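Local atomic coordinates of glucose dehydrogenase (Serratia sp. FS14, PDB entry 7CDY), a protein that belongs to the glucose/sorbosone dehydrogenase family of beta-propeller proteins and carries a bound calcium ion. Residues L141-Q146 and Y227-A232. Sequence-based numbering, arbitrary orientation.
Sequences LGENNQ and YGWPLA. With CA (calcium ion), chain D.
Trp229 NE1 donates a hydrogen bond to Glu143 OE2 at 2.9 Å. The bond is somewhat bent, 149° at the hydrogen; NE1 meets OE2 on its anti side, a little out of the carboxylate plane, and carboxylate and ring planes stand 46° apart. Glutamate chi1 (39°) places CG 3.7 Å from Trp229 NE1, a methylene contact beside the polar one, and the bend at chi2 turns the carboxylate toward the indole. OE1 accepts a hydrogen bond from the backbone N-H of Asn145 (N to OE1 2.9 Å), from above the carboxylate plane, and is also hydrogen-bonded to His124 ND1, so three groups hold the buried acid and limit its rotation. Asn145 lies within the type I' turn from Glu143 to Gln146, closed by Gln146 N to Glu143 O. On the other side, Trp229 precedes a cis-proline, and Pro230 CB sits over one face of the indole, 3.7 Å above its plane. Just upstream, Tyr227 O binds the calcium ion at 2.3 Å together with Glu217 and four waters, one of which donates to Ala232 O. The contact thus ties two inter-strand loops from separate four-stranded antiparallel sheets, the blades of a beta-propeller, beside a calcium site.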
ATOM      1  N   LEU A 141      -2.723   2.818   7.204  1.00  9.18           N
ATOM      2  CA  LEU A 141      -3.158   1.840   8.195  1.00  8.87           C
ATOM      3  C   LEU A 141      -4.643   1.538   8.069  1.00  9.39           C
ATOM      4  O   LEU A 141      -5.471   2.456   8.033  1.00 10.66           O
ATOM      5  CB  LEU A 141      -2.873   2.348   9.606  1.00  9.81           C
ATOM      6  CG  LEU A 141      -1.407   2.645   9.918  1.00  9.55           C
ATOM      7  CD1 LEU A 141      -1.275   3.340  11.262  1.00 11.48           C
ATOM      8  CD2 LEU A 141      -0.597   1.355   9.913  1.00 11.46           C
ATOM      9  N   GLY A 142      -4.984   0.242   8.026  1.00  9.27           N
ATOM     10  CA  GLY A 142      -6.370  -0.161   8.115  1.00  9.64           C
ATOM     11  C   GLY A 142      -6.895  -0.049   9.537  1.00  8.37           C
ATOM     12  O   GLY A 142      -6.168   0.213  10.494  1.00  9.58           O
ATOM     13  N   GLU A 143      -8.206  -0.243   9.670  1.00  8.94           N
ATOM     14  CA  GLU A 143      -8.847  -0.143  11.014  1.00  7.88           C
ATOM     15  C   GLU A 143      -9.000  -1.517  11.696  1.00 11.01           C
ATOM     16  O   GLU A 143      -9.768  -1.585  12.622  1.00  9.05           O
ATOM     17  CB  GLU A 143     -10.161   0.664  11.024  1.00 10.45           C
ATOM     18  CG  GLU A 143     -11.099   0.492   9.837  1.00 11.37           C
ATOM     19  CD  GLU A 143     -11.664  -0.893   9.548  1.00 22.11           C
ATOM     20  OE1 GLU A 143     -10.892  -1.825   9.485  1.00 43.62           O
ATOM     21  OE2 GLU A 143     -12.858  -0.986   9.314  1.00 36.84           O
ATOM     22  N   ASN A 144      -8.251  -2.538  11.242  1.00  8.41           N
ATOM     23  CA  ASN A 144      -8.176  -3.827  11.928  1.00  8.69           C
ATOM     24  C   ASN A 144      -9.522  -4.552  11.974  1.00 11.95           C
ATOM     25  O   ASN A 144      -9.688  -5.499  12.769  1.00 12.28           O
ATOM     26  CB  ASN A 144      -7.624  -3.702  13.363  1.00  9.29           C
ATOM     27  CG  ASN A 144      -6.141  -3.284  13.454  1.00 10.95           C
ATOM     28  OD1 ASN A 144      -5.663  -3.057  14.567  1.00 11.61           O
ATOM     29  ND2 ASN A 144      -5.427  -3.170  12.337  1.00 10.16           N
ATOM     30  N   ASN A 145     -10.487  -4.117  11.161  1.00 10.47           N
ATOM     31  CA  ASN A 145     -11.850  -4.645  11.127  1.00 11.03           C
ATOM     32  C   ASN A 145     -12.681  -4.235  12.337  1.00 13.32           C
ATOM     33  O   ASN A 145     -13.668  -4.897  12.660  1.00 15.36           O
ATOM     34  CB  ASN A 145     -11.933  -6.161  10.861  1.00 12.68           C
ATOM     35  CG  ASN A 145     -13.221  -6.561  10.176  1.00 16.61           C
ATOM     36  OD1 ASN A 145     -13.885  -5.742   9.531  1.00 18.05           O
ATOM     37  ND2 ASN A 145     -13.594  -7.823  10.330  1.00 18.07           N
ATOM     38  N   GLN A 146     -12.308  -3.151  13.007  1.00 11.03           N
ATOM     39  CA  GLN A 146     -13.127  -2.531  14.051  1.00 11.65           C
ATOM     40  C   GLN A 146     -13.582  -1.183  13.489  1.00 12.13           C
ATOM     41  O   GLN A 146     -12.920  -0.161  13.668  1.00 11.92           O
ATOM     42  CB  GLN A 146     -12.336  -2.393  15.344  1.00 13.47           C
ATOM     43  CG  GLN A 146     -11.910  -3.743  15.918  1.00 16.84           C
ATOM     44  CD  GLN A 146     -13.102  -4.581  16.357  1.00 20.78           C
ATOM     45  OE1 GLN A 146     -14.105  -4.049  16.835  1.00 30.14           O
ATOM     46  NE2 GLN A 146     -12.997  -5.893  16.196  1.00 29.67           N
ATOM     47  N   TYR A 227     -11.954  11.070   5.972  1.00  9.13           N
ATOM     48  CA  TYR A 227     -12.331  10.353   4.718  1.00  8.80           C
ATOM     49  C   TYR A 227     -13.637   9.546   4.891  1.00  9.68           C
ATOM     50  O   TYR A 227     -14.097   8.856   4.026  1.00  9.67           O
ATOM     51  CB  TYR A 227     -11.098   9.768   4.006  1.00 10.16           C
ATOM     52  CG  TYR A 227     -10.292  10.930   3.496  1.00  9.38           C
ATOM     53  CD1 TYR A 227      -9.439  11.626   4.328  1.00  9.45           C
ATOM     54  CD2 TYR A 227     -10.555  11.457   2.258  1.00 12.09           C
ATOM     55  CE1 TYR A 227      -8.844  12.801   3.922  1.00 11.41           C
ATOM     56  CE2 TYR A 227      -9.953  12.619   1.834  1.00 10.48           C
ATOM     57  CZ  TYR A 227      -9.116  13.306   2.678  1.00 11.34           C
ATOM     58  OH  TYR A 227      -8.604  14.479   2.261  1.00 12.47           O
ATOM     59  N   GLY A 228     -14.190   9.685   6.087  1.00  9.60           N
ATOM     60  CA  GLY A 228     -15.572   9.294   6.431  1.00  9.83           C
ATOM     61  C   GLY A 228     -15.862   7.890   6.906  1.00  9.74           C
ATOM     62  O   GLY A 228     -16.926   7.697   7.447  1.00 10.11           O
ATOM     63  N   TRP A 229     -14.954   6.953   6.713  1.00  9.05           N
ATOM     64  CA  TRP A 229     -15.306   5.563   7.103  1.00  8.97           C
ATOM     65  C   TRP A 229     -15.478   5.489   8.615  1.00  9.42           C
ATOM     66  O   TRP A 229     -14.623   5.984   9.308  1.00  9.42           O
ATOM     67  CB  TRP A 229     -14.231   4.581   6.647  1.00  8.31           C
ATOM     68  CG  TRP A 229     -14.472   3.160   7.078  1.00  8.32           C
ATOM     69  CD1 TRP A 229     -13.836   2.499   8.086  1.00  8.89           C
ATOM     70  CD2 TRP A 229     -15.489   2.268   6.599  1.00  8.75           C
ATOM     71  NE1 TRP A 229     -14.337   1.238   8.228  1.00  8.38           N
ATOM     72  CE2 TRP A 229     -15.335   1.058   7.311  1.00  7.77           C
ATOM     73  CE3 TRP A 229     -16.439   2.326   5.578  1.00  8.33           C
ATOM     74  CZ2 TRP A 229     -16.138  -0.057   7.079  1.00  8.99           C
ATOM     75  CZ3 TRP A 229     -17.233   1.230   5.335  1.00  9.38           C
ATOM     76  CH2 TRP A 229     -17.068   0.057   6.079  1.00 10.05           C
ATOM     77  N   PRO A 230     -16.517   4.837   9.174  1.00  9.10           N
ATOM     78  CA  PRO A 230     -17.639   4.147   8.524  1.00  9.24           C
ATOM     79  C   PRO A 230     -18.936   4.957   8.486  1.00  9.97           C
ATOM     80  O   PRO A 230     -19.986   4.385   8.189  1.00 10.79           O
ATOM     81  CB  PRO A 230     -17.845   2.933   9.432  1.00  9.42           C
ATOM     82  CG  PRO A 230     -17.586   3.493  10.798  1.00  9.21           C
ATOM     83  CD  PRO A 230     -16.478   4.534  10.620  1.00 11.28           C
ATOM     84  N   LEU A 231     -18.862   6.264   8.770  1.00  9.94           N
ATOM     85  CA  LEU A 231     -20.054   7.113   8.711  1.00  9.72           C
ATOM     86  C   LEU A 231     -20.488   7.377   7.279  1.00  9.56           C
ATOM     87  O   LEU A 231     -21.689   7.536   7.009  1.00 11.07           O
ATOM     88  CB  LEU A 231     -19.745   8.453   9.362  1.00 11.05           C
ATOM     89  CG  LEU A 231     -19.212   8.419  10.793  1.00 13.36           C
ATOM     90  CD1 LEU A 231     -18.919   9.838  11.310  1.00 14.61           C
ATOM     91  CD2 LEU A 231     -20.196   7.697  11.697  1.00 19.32           C
ATOM     92  N   ALA A 232     -19.539   7.452   6.355  1.00 10.15           N
ATOM     93  CA  ALA A 232     -19.820   7.640   4.941  1.00 10.58           C
ATOM     94  C   ALA A 232     -19.187   6.494   4.168  1.00  9.11           C
ATOM     95  O   ALA A 232     -18.037   6.119   4.440  1.00 10.60           O
ATOM     96  CB  ALA A 232     -19.245   8.967   4.456  1.00 11.52           C
TER
HETATM   97 CA    CA D 402     -14.274   7.442   2.207  1.00  9.49          CA
HETATM   98  O   HOH W   1     -15.532   5.784   3.412  1.00 10.59           O
HETATM   99  O   HOH W   2     -12.422   6.539   3.470  1.00  9.21           O
HETATM  100  O   HOH W   3     -16.400   8.455   1.976  1.00 11.52           O
HETATM  101  O   HOH W   4     -13.394   9.375   0.967  1.00 10.16           O